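Local atomic coordinates of pumilio homolog 23 (Arabidopsis thaliana, PDB entry 5WZJ), a protein that binds RNA sequence-specifically through its pumilio repeats, recognises a segment of 18S rRNA, and probably regulates translation and mRNA stability. Residues 129-134 and 153-158; 462-467 and 493-498; 467-472 and 506-511. All blocks are in the same frame, centred on the assembly; numbering follows the deposited sequence. Where two conformers were deposited one is given.

Interaction 1 comes first along the chain and lies on the other side of the chain's centre from the other two; its centre is about 51 Å from that of interaction 2 and about 46 Å from that of interaction 3. It joins helices 121-137 and 146-160 near Pumilio 3. Interactions 2 and 3 are about 8 Å apart between centres, share Ser467, and alternate along the chain: both tie Pumilio 7 to Pumilio 8, one through the turns and short helices, the other through helices 468-477 and 503-514. All lie in the NOP9-like PUF repeat domain, so one superhelix of repeats holds nucleotides 1 to 3 of the RNA near one end and C9 far away.

Interaction 1: 129-134 and 153-158; sequences HSICKV and RRLLCL. With nucleotides of chain B.
Leu155 meets Ile131 and Cys132 through a single methyl, CD2, where helix 146-160 packs on helix 121-137. Its CG stands anti to the backbone N (chi1 176°), which carries CD2 across to Ile131 CG2 at 4.0 Å and to Cys132 SG at 4.1 Å, an apolar contact of three buried residues. Two residues earlier in the chain, Arg153 serves the RNA. From CB its chain runs on through CG and CD, bends at chi3 (-93°), and reaches NE. The guanidinium then meets C9 of chain B edge-on and in plane: NH1 gives a hydrogen bond to C9 N3 at 2.9 Å, and NH2 one to C9 O2 at 2.9 Å, nearly straight at 167°. Ser149 O, one turn back in its own helix, and Tyr170 O of a loop hold NE and NH1, which helps fix the guanidinium's rotation. With a leucine at Arg153 both donors are gone, and C9 would probably lose its paired hold at N3 and O2, with Tyr170 O also left without its mate. Around this pair of helices, Leu108 of helix 100-112 and Leu208 of helix 202-213 touch Leu155, and the Arg153 side chain packs on Leu231 and Thr235 of helix 227-239.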
# COMPACT_ATOMS: atom_id res chain seq x y z
N HIS A 129 -7.09 16.37 -24.56
CA HIS A 129 -8.33 17.13 -24.66
C HIS A 129 -9.37 16.41 -25.51
O HIS A 129 -10.54 16.31 -25.13
CB HIS A 129 -8.07 18.53 -25.22
CG HIS A 129 -9.31 19.36 -25.32
ND1 HIS A 129 -9.93 19.91 -24.21
CD2 HIS A 129 -10.08 19.71 -26.38
CE1 HIS A 129 -11.00 20.58 -24.59
NE2 HIS A 129 -11.12 20.47 -25.90
N SER A 130 -8.95 15.87 -26.66
CA SER A 130 -9.93 15.20 -27.52
C SER A 130 -10.55 14.00 -26.80
O SER A 130 -11.76 13.76 -26.93
CB SER A 130 -9.27 14.78 -28.84
OG SER A 130 -8.23 13.85 -28.62
N ILE A 131 -9.76 13.30 -25.99
CA ILE A 131 -10.27 12.14 -25.25
C ILE A 131 -11.19 12.58 -24.12
O ILE A 131 -12.27 12.03 -23.92
CB ILE A 131 -9.09 11.29 -24.72
CG1 ILE A 131 -8.32 10.65 -25.86
CG2 ILE A 131 -9.57 10.18 -23.79
CD1 ILE A 131 -7.11 9.87 -25.35
N CYS A 132 -10.74 13.56 -23.31
CA CYS A 132 -11.54 13.96 -22.15
C CYS A 132 -12.87 14.56 -22.57
O CYS A 132 -13.88 14.37 -21.88
CB CYS A 132 -10.76 14.95 -21.29
SG CYS A 132 -9.30 14.24 -20.45
N LYS A 133 -12.89 15.26 -23.70
CA LYS A 133 -14.10 15.92 -24.15
C LYS A 133 -15.19 14.90 -24.48
O LYS A 133 -16.35 15.09 -24.10
CB LYS A 133 -13.78 16.80 -25.35
CG LYS A 133 -14.89 17.71 -25.80
CD LYS A 133 -14.28 18.84 -26.62
CE LYS A 133 -15.16 19.26 -27.79
NZ LYS A 133 -16.47 19.79 -27.32
N VAL A 134 -14.84 13.82 -25.18
CA VAL A 134 -15.85 12.81 -25.49
C VAL A 134 -16.28 12.09 -24.22
O VAL A 134 -17.45 11.72 -24.06
CB VAL A 134 -15.35 11.81 -26.56
CG1 VAL A 134 -14.22 10.94 -26.04
CG2 VAL A 134 -16.50 10.93 -27.06
N ARG A 153 -8.93 5.42 -14.84
CA ARG A 153 -7.86 5.50 -13.85
C ARG A 153 -6.53 5.85 -14.50
O ARG A 153 -5.82 6.75 -14.03
CB ARG A 153 -7.76 4.17 -13.08
CG ARG A 153 -8.86 4.04 -12.01
CD ARG A 153 -8.83 2.68 -11.31
NE ARG A 153 -9.71 1.72 -11.96
CZ ARG A 153 -9.78 0.44 -11.60
NH1 ARG A 153 -8.99 -0.02 -10.63
NH2 ARG A 153 -10.61 -0.38 -12.22
N ARG A 154 -6.16 5.14 -15.57
CA ARG A 154 -4.90 5.45 -16.25
C ARG A 154 -4.93 6.86 -16.81
O ARG A 154 -3.96 7.62 -16.66
CB ARG A 154 -4.62 4.43 -17.36
CG ARG A 154 -3.28 4.67 -18.08
CD ARG A 154 -2.88 3.49 -19.00
NE ARG A 154 -2.82 2.22 -18.28
CZ ARG A 154 -1.78 1.84 -17.53
NH1 ARG A 154 -0.74 2.64 -17.39
NH2 ARG A 154 -1.81 0.68 -16.89
N LEU A 155 -6.05 7.26 -17.42
CA LEU A 155 -6.16 8.61 -17.99
C LEU A 155 -6.03 9.69 -16.92
O LEU A 155 -5.37 10.71 -17.14
CB LEU A 155 -7.49 8.76 -18.72
CG LEU A 155 -7.78 10.14 -19.27
CD1 LEU A 155 -6.74 10.53 -20.33
CD2 LEU A 155 -9.20 10.18 -19.84
N LEU A 156 -6.71 9.51 -15.77
CA LEU A 156 -6.54 10.44 -14.66
C LEU A 156 -5.08 10.54 -14.25
O LEU A 156 -4.56 11.64 -14.04
CB LEU A 156 -7.40 9.99 -13.46
CG LEU A 156 -8.92 10.16 -13.60
CD1 LEU A 156 -9.65 9.23 -12.64
CD2 LEU A 156 -9.32 11.61 -13.35
N CYS A 157 -4.40 9.40 -14.12
CA CYS A 157 -2.99 9.40 -13.73
C CYS A 157 -2.15 10.17 -14.75
O CYS A 157 -1.27 10.96 -14.37
CB CYS A 157 -2.46 7.97 -13.58
SG CYS A 157 -3.04 7.10 -12.11
N LEU A 158 -2.40 9.95 -16.04
CA LEU A 158 -1.66 10.65 -17.07
C LEU A 158 -1.87 12.17 -16.98
O LEU A 158 -0.92 12.94 -17.14
CB LEU A 158 -2.06 10.13 -18.45
CG LEU A 158 -1.33 10.72 -19.65
CD1 LEU A 158 0.16 10.65 -19.41
CD2 LEU A 158 -1.72 9.99 -20.94
P C B 9 -11.48 -9.47 -6.76
OP1 C B 9 -11.94 -10.83 -7.14
OP2 C B 9 -10.12 -9.28 -6.20
O5' C B 9 -11.55 -8.51 -8.05
C5' C B 9 -12.72 -8.38 -8.84
C4' C B 9 -12.47 -7.43 -9.99
O4' C B 9 -12.22 -6.11 -9.47
C3' C B 9 -11.25 -7.78 -10.85
O3' C B 9 -11.70 -8.44 -12.02
C2' C B 9 -10.58 -6.43 -11.17
O2' C B 9 -10.74 -6.08 -12.54
C1' C B 9 -11.32 -5.42 -10.29
N1 C B 9 -10.42 -4.61 -9.44
C2 C B 9 -10.04 -3.39 -9.98
O2 C B 9 -10.49 -3.10 -11.11
N3 C B 9 -9.21 -2.58 -9.26
C4 C B 9 -8.77 -2.97 -8.07
N4 C B 9 -7.96 -2.15 -7.39
C5 C B 9 -9.16 -4.22 -7.50
C6 C B 9 -9.98 -5.01 -8.21

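Interaction 2: 462-467 and 493-498; sequences TAKDSS and RGHFGE. With nucleotides of chain B.
Lys464 and Glu498 bring their backbones to 8.5 Å between CA atoms, the closest approach of a turn that ends helix 456-463 to the first turn of helix 496-501. In the pumilio superhelix this is a surface bridge between Pumilio 7 and Pumilio 8. Lys464 CG lies anti to its carbonyl carbon (chi1 -62°) and the chain is straight beyond it, which takes NZ across to the next repeat, roughly perpendicular to the equally extended Glu498. Lys464 NZ arrives from above the Glu498 carboxylate plane, 41° out of it, in a salt bridge closest to OE1 at 2.7 Å, with OE2 at 3.0 Å. His495, at the N-cap position of helix 496-501, brings CD2 to 3.8 Å from Lys464 NZ; the ammonium so near would probably make protonation of the imidazole less easy, an effect Glu498 would partly offset. Past Lys464 the chain turns toward the RNA. Asp465 OD1 accepts from Ser467 N at 2.7 Å, a capping bond on the anti side of the carboxylate, and from Gly468 N, and probably steadies the turn into helix 468-477. Asp465 OD2 accepts from Met425 N in the loop before helix 427-436. Two serines hold A3 of chain B: Ser466 OG donates to the ribose O4' at 3.1 Å, and Ser467 OG, also bonded to Lys424 NZ, donates to base atom N3 at 2.8 Å.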
# COMPACT_ATOMS: atom_id res chain seq x y z
N THR A 462 11.37 -16.97 17.03
CA THR A 462 10.89 -15.65 16.63
C THR A 462 11.82 -15.02 15.60
O THR A 462 11.37 -14.46 14.59
CB THR A 462 10.75 -14.74 17.85
OG1 THR A 462 9.92 -15.38 18.83
CG2 THR A 462 10.15 -13.36 17.46
N ALA A 463 13.13 -15.11 15.85
CA ALA A 463 14.10 -14.52 14.93
C ALA A 463 14.06 -15.17 13.56
O ALA A 463 14.32 -14.51 12.55
CB ALA A 463 15.51 -14.64 15.52
N LYS A 464 13.73 -16.45 13.49
CA LYS A 464 13.65 -17.17 12.22
C LYS A 464 12.36 -16.90 11.47
O LYS A 464 12.19 -17.43 10.37
CB LYS A 464 13.79 -18.67 12.45
CG LYS A 464 15.13 -19.08 13.07
CD LYS A 464 15.19 -20.58 13.30
CE LYS A 464 16.39 -20.92 14.19
NZ LYS A 464 16.50 -22.37 14.49
N ASP A 465 11.45 -16.12 12.03
CA ASP A 465 10.18 -15.81 11.39
C ASP A 465 10.29 -14.45 10.72
O ASP A 465 10.80 -13.50 11.32
CB ASP A 465 9.04 -15.81 12.42
CG ASP A 465 7.68 -15.55 11.79
OD1 ASP A 465 7.36 -14.37 11.50
OD2 ASP A 465 6.93 -16.52 11.60
N SER A 466 9.82 -14.35 9.47
CA SER A 466 9.99 -13.12 8.72
C SER A 466 9.18 -11.95 9.29
O SER A 466 9.51 -10.79 9.02
CB SER A 466 9.62 -13.34 7.24
OG SER A 466 8.27 -13.76 7.12
N SER A 467 8.13 -12.23 10.07
CA SER A 467 7.47 -11.18 10.84
C SER A 467 8.05 -11.03 12.25
O SER A 467 8.28 -9.90 12.71
CB SER A 467 5.96 -11.46 10.94
OG SER A 467 5.39 -11.56 9.65
N ARG A 493 22.61 -17.09 20.93
CA ARG A 493 23.91 -17.73 20.70
C ARG A 493 23.72 -19.17 20.28
O ARG A 493 22.85 -19.88 20.79
CB ARG A 493 24.78 -17.66 21.96
CG ARG A 493 25.34 -16.27 22.25
CD ARG A 493 26.47 -16.31 23.28
NE ARG A 493 27.65 -17.02 22.82
CZ ARG A 493 28.84 -16.97 23.42
NH1 ARG A 493 29.00 -16.22 24.50
NH2 ARG A 493 29.87 -17.66 22.94
N GLY A 494 24.56 -19.62 19.36
CA GLY A 494 24.40 -20.93 18.77
C GLY A 494 23.47 -20.96 17.58
O GLY A 494 23.37 -22.01 16.93
N HIS A 495 22.80 -19.86 17.27
CA HIS A 495 21.85 -19.84 16.16
C HIS A 495 22.15 -18.76 15.15
O HIS A 495 21.38 -18.60 14.19
CB HIS A 495 20.42 -19.67 16.69
CG HIS A 495 19.93 -20.86 17.44
ND1 HIS A 495 20.11 -21.01 18.80
CD2 HIS A 495 19.31 -21.99 17.02
CE1 HIS A 495 19.61 -22.16 19.19
NE2 HIS A 495 19.12 -22.78 18.12
N PHE A 496 23.23 -18.00 15.33
CA PHE A 496 23.49 -16.93 14.38
C PHE A 496 23.84 -17.49 13.00
O PHE A 496 23.52 -16.85 11.99
CB PHE A 496 24.60 -16.02 14.91
CG PHE A 496 24.16 -15.20 16.09
CD1 PHE A 496 23.31 -14.11 15.91
CD2 PHE A 496 24.58 -15.52 17.37
CE1 PHE A 496 22.89 -13.34 17.00
CE2 PHE A 496 24.16 -14.75 18.47
CZ PHE A 496 23.32 -13.66 18.28
N GLY A 497 24.47 -18.66 12.95
CA GLY A 497 24.78 -19.26 11.65
C GLY A 497 23.53 -19.57 10.85
O GLY A 497 23.40 -19.17 9.69
N GLU A 498 22.57 -20.26 11.48
CA GLU A 498 21.32 -20.58 10.80
C GLU A 498 20.54 -19.32 10.44
O GLU A 498 19.98 -19.22 9.34
CB GLU A 498 20.47 -21.50 11.69
CG GLU A 498 19.24 -22.03 10.99
CD GLU A 498 18.29 -22.74 11.94
OE1 GLU A 498 18.71 -23.10 13.06
OE2 GLU A 498 17.11 -22.93 11.56
P A B 3 9.13 -9.37 1.62
OP1 A B 3 8.69 -10.01 0.35
OP2 A B 3 9.16 -7.90 1.75
O5' A B 3 8.21 -9.97 2.78
C5' A B 3 8.07 -11.38 2.96
C4' A B 3 7.22 -11.69 4.17
O4' A B 3 7.91 -11.25 5.37
C3' A B 3 5.86 -11.00 4.23
O3' A B 3 4.87 -11.68 3.48
C2' A B 3 5.57 -10.96 5.73
O2' A B 3 5.06 -12.20 6.20
C1' A B 3 6.97 -10.78 6.31
N9 A B 3 7.28 -9.37 6.62
C8 A B 3 8.19 -8.55 5.98
N7 A B 3 8.27 -7.35 6.52
C5 A B 3 7.36 -7.40 7.59
C6 A B 3 6.96 -6.47 8.56
N6 A B 3 7.45 -5.22 8.62
N1 A B 3 6.04 -6.84 9.48
C2 A B 3 5.54 -8.08 9.43
N3 A B 3 5.83 -9.05 8.56
C4 A B 3 6.75 -8.64 7.66

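Interaction 3: 467-472 and 506-511; sequences SGARVI and SFTVEK. With nucleotides of chain B.
Thr508 sets OG1 anti to its carbonyl carbon (chi1 -52°), which turns that hydroxyl to Ala469 CB at 3.4 Å and sends CG2 to Ile472 CG2 at 4.2 Å, the Ile472 and Thr508 side chains crossing almost squarely. The OG1 also bonds to Glu473 OE2, so its polar end is satisfied within this buried contact of helices 468-477 and 503-514. On the RNA side of this contact the two helices hold three bases. Arg470, bent at chi2 (-70°), slips its guanidinium between G2 and A3 of chain B, with CZ 3.4 Å from G2 C5 and the opposite face toward A3 N6; its NH2 bond to A3 N7 is weak. Phe507 is likewise sandwiched: G2 lies squarely over one face, and G1 of chain B is displaced on the other. At the edge of G1, Glu510 OE1 accepts from N1 at 2.9 Å and from N2 at 3.1 Å, while Ser506 OG accepts from N2 at 2.6 Å. Lys511 NZ donates to G2 O6 at 3.3 Å and pairs with Glu473. Stacking alternates base with side chain, and an acceptor carboxylate facing N1 and N2 suits guanine, whereas adenine has no such pair of donors.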
# COMPACT_ATOMS: atom_id res chain seq x y z
N SER A 467 8.13 -12.23 10.07
CA SER A 467 7.47 -11.18 10.84
C SER A 467 8.05 -11.03 12.25
O SER A 467 8.28 -9.90 12.71
CB SER A 467 5.96 -11.46 10.94
OG SER A 467 5.39 -11.56 9.65
N GLY A 468 8.30 -12.15 12.94
CA GLY A 468 8.87 -12.07 14.28
C GLY A 468 10.23 -11.39 14.31
O GLY A 468 10.55 -10.68 15.26
N ALA A 469 11.05 -11.60 13.28
CA ALA A 469 12.36 -10.95 13.24
C ALA A 469 12.22 -9.42 13.30
O ALA A 469 13.05 -8.74 13.92
CB ALA A 469 13.13 -11.38 11.99
N ARG A 470 11.16 -8.88 12.69
CA ARG A 470 10.92 -7.43 12.76
C ARG A 470 10.62 -6.98 14.19
O ARG A 470 10.98 -5.86 14.58
CB ARG A 470 9.75 -7.05 11.85
CG ARG A 470 9.95 -7.48 10.40
CD ARG A 470 11.04 -6.68 9.73
NE ARG A 470 10.85 -6.68 8.28
CZ ARG A 470 11.17 -5.68 7.47
NH1 ARG A 470 11.72 -4.57 7.95
NH2 ARG A 470 10.92 -5.78 6.17
N VAL A 471 9.95 -7.82 14.98
CA VAL A 471 9.68 -7.47 16.38
C VAL A 471 10.98 -7.35 17.15
O VAL A 471 11.23 -6.36 17.86
CB VAL A 471 8.72 -8.49 17.02
CG1 VAL A 471 8.44 -8.13 18.49
CG2 VAL A 471 7.39 -8.55 16.24
N ILE A 472 11.84 -8.37 17.04
CA ILE A 472 13.15 -8.34 17.70
C ILE A 472 13.95 -7.11 17.30
O ILE A 472 14.55 -6.43 18.14
CB ILE A 472 13.91 -9.65 17.41
CG1 ILE A 472 13.23 -10.81 18.14
CG2 ILE A 472 15.39 -9.53 17.83
CD1 ILE A 472 13.84 -12.15 17.83
N SER A 506 19.00 -12.67 8.35
CA SER A 506 20.31 -12.07 8.15
C SER A 506 20.34 -10.62 8.60
O SER A 506 21.35 -10.16 9.14
CB SER A 506 20.73 -12.20 6.68
OG SER A 506 19.99 -11.34 5.83
N PHE A 507 19.24 -9.88 8.38
CA PHE A 507 19.15 -8.53 8.93
C PHE A 507 19.23 -8.56 10.44
O PHE A 507 19.82 -7.66 11.05
CB PHE A 507 17.84 -7.86 8.51
CG PHE A 507 17.74 -7.53 7.04
CD1 PHE A 507 17.22 -8.46 6.14
CD2 PHE A 507 18.11 -6.28 6.57
CE1 PHE A 507 17.11 -8.15 4.80
CE2 PHE A 507 18.00 -5.97 5.24
CZ PHE A 507 17.50 -6.90 4.35
N THR A 508 18.62 -9.57 11.07
CA THR A 508 18.66 -9.66 12.52
C THR A 508 20.08 -9.92 13.02
O THR A 508 20.49 -9.35 14.04
CB THR A 508 17.70 -10.76 12.99
OG1 THR A 508 16.40 -10.54 12.41
CG2 THR A 508 17.59 -10.76 14.51
N VAL A 509 20.85 -10.76 12.32
CA VAL A 509 22.25 -10.96 12.68
C VAL A 509 23.00 -9.64 12.67
O VAL A 509 23.75 -9.31 13.60
CB VAL A 509 22.91 -11.99 11.75
CG1 VAL A 509 24.40 -12.09 12.04
CG2 VAL A 509 22.23 -13.35 11.89
N GLU A 510 22.81 -8.86 11.60
CA GLU A 510 23.43 -7.55 11.47
C GLU A 510 23.10 -6.65 12.65
O GLU A 510 23.97 -5.93 13.16
CB GLU A 510 22.92 -6.86 10.21
CG GLU A 510 23.77 -6.91 9.01
CD GLU A 510 23.03 -6.30 7.84
OE1 GLU A 510 22.19 -7.02 7.24
OE2 GLU A 510 23.25 -5.10 7.58
N LYS A 511 21.82 -6.59 13.03
CA LYS A 511 21.41 -5.64 14.05
C LYS A 511 21.80 -6.12 15.44
O LYS A 511 22.09 -5.29 16.31
CB LYS A 511 19.91 -5.36 13.91
CG LYS A 511 19.60 -4.84 12.50
CD LYS A 511 18.21 -4.30 12.33
CE LYS A 511 17.99 -3.85 10.88
NZ LYS A 511 16.60 -3.38 10.63
P G B 2 14.28 -7.72 -0.81
OP1 G B 2 13.30 -8.04 -1.87
OP2 G B 2 14.73 -6.32 -0.60
O5' G B 2 13.65 -8.25 0.56
C5' G B 2 13.58 -9.64 0.85
C4' G B 2 12.97 -9.87 2.21
O4' G B 2 13.84 -9.37 3.24
C3' G B 2 11.63 -9.19 2.46
O3' G B 2 10.58 -9.99 1.95
C2' G B 2 11.59 -9.03 3.98
O2' G B 2 10.97 -10.15 4.59
C1' G B 2 13.08 -9.02 4.37
N9 G B 2 13.57 -7.73 4.92
C8 G B 2 13.81 -6.52 4.31
N7 G B 2 14.26 -5.61 5.15
C5 G B 2 14.32 -6.28 6.38
C6 G B 2 14.73 -5.84 7.67
O6 G B 2 15.13 -4.73 8.01
N1 G B 2 14.62 -6.86 8.62
C2 G B 2 14.17 -8.13 8.37
N2 G B 2 14.14 -8.97 9.41
N3 G B 2 13.80 -8.56 7.17
C4 G B 2 13.90 -7.58 6.24
O5' G B 1 18.10 -6.33 -2.61
C5' G B 1 18.00 -7.70 -2.98
C4' G B 1 17.92 -8.60 -1.76
O4' G B 1 19.19 -8.59 -1.05
C3' G B 1 16.89 -8.21 -0.70
O3' G B 1 15.58 -8.66 -1.02
C2' G B 1 17.46 -8.83 0.57
O2' G B 1 17.15 -10.21 0.63
C1' G B 1 18.97 -8.69 0.34
N9 G B 1 19.52 -7.48 0.99
C8 G B 1 19.56 -6.20 0.49
N7 G B 1 20.10 -5.33 1.32
C5 G B 1 20.43 -6.10 2.43
C6 G B 1 21.05 -5.72 3.66
O6 G B 1 21.43 -4.59 4.00
N1 G B 1 21.20 -6.81 4.52
C2 G B 1 20.81 -8.10 4.24
N2 G B 1 21.04 -9.01 5.21
N3 G B 1 20.24 -8.47 3.10
C4 G B 1 20.08 -7.43 2.25
P A B 3 9.13 -9.37 1.62
OP1 A B 3 8.69 -10.01 0.35
OP2 A B 3 9.16 -7.90 1.75
O5' A B 3 8.21 -9.97 2.78
C5' A B 3 8.07 -11.38 2.96
C4' A B 3 7.22 -11.69 4.17
O4' A B 3 7.91 -11.25 5.37
C3' A B 3 5.86 -11.00 4.23
O3' A B 3 4.87 -11.68 3.48
C2' A B 3 5.57 -10.96 5.73
O2' A B 3 5.06 -12.20 6.20
C1' A B 3 6.97 -10.78 6.31
N9 A B 3 7.28 -9.37 6.62
C8 A B 3 8.19 -8.55 5.98
N7 A B 3 8.27 -7.35 6.52
C5 A B 3 7.36 -7.40 7.59
C6 A B 3 6.96 -6.47 8.56
N6 A B 3 7.45 -5.22 8.62
N1 A B 3 6.04 -6.84 9.48
C2 A B 3 5.54 -8.08 9.43
N3 A B 3 5.83 -9.05 8.56
C4 A B 3 6.75 -8.64 7.66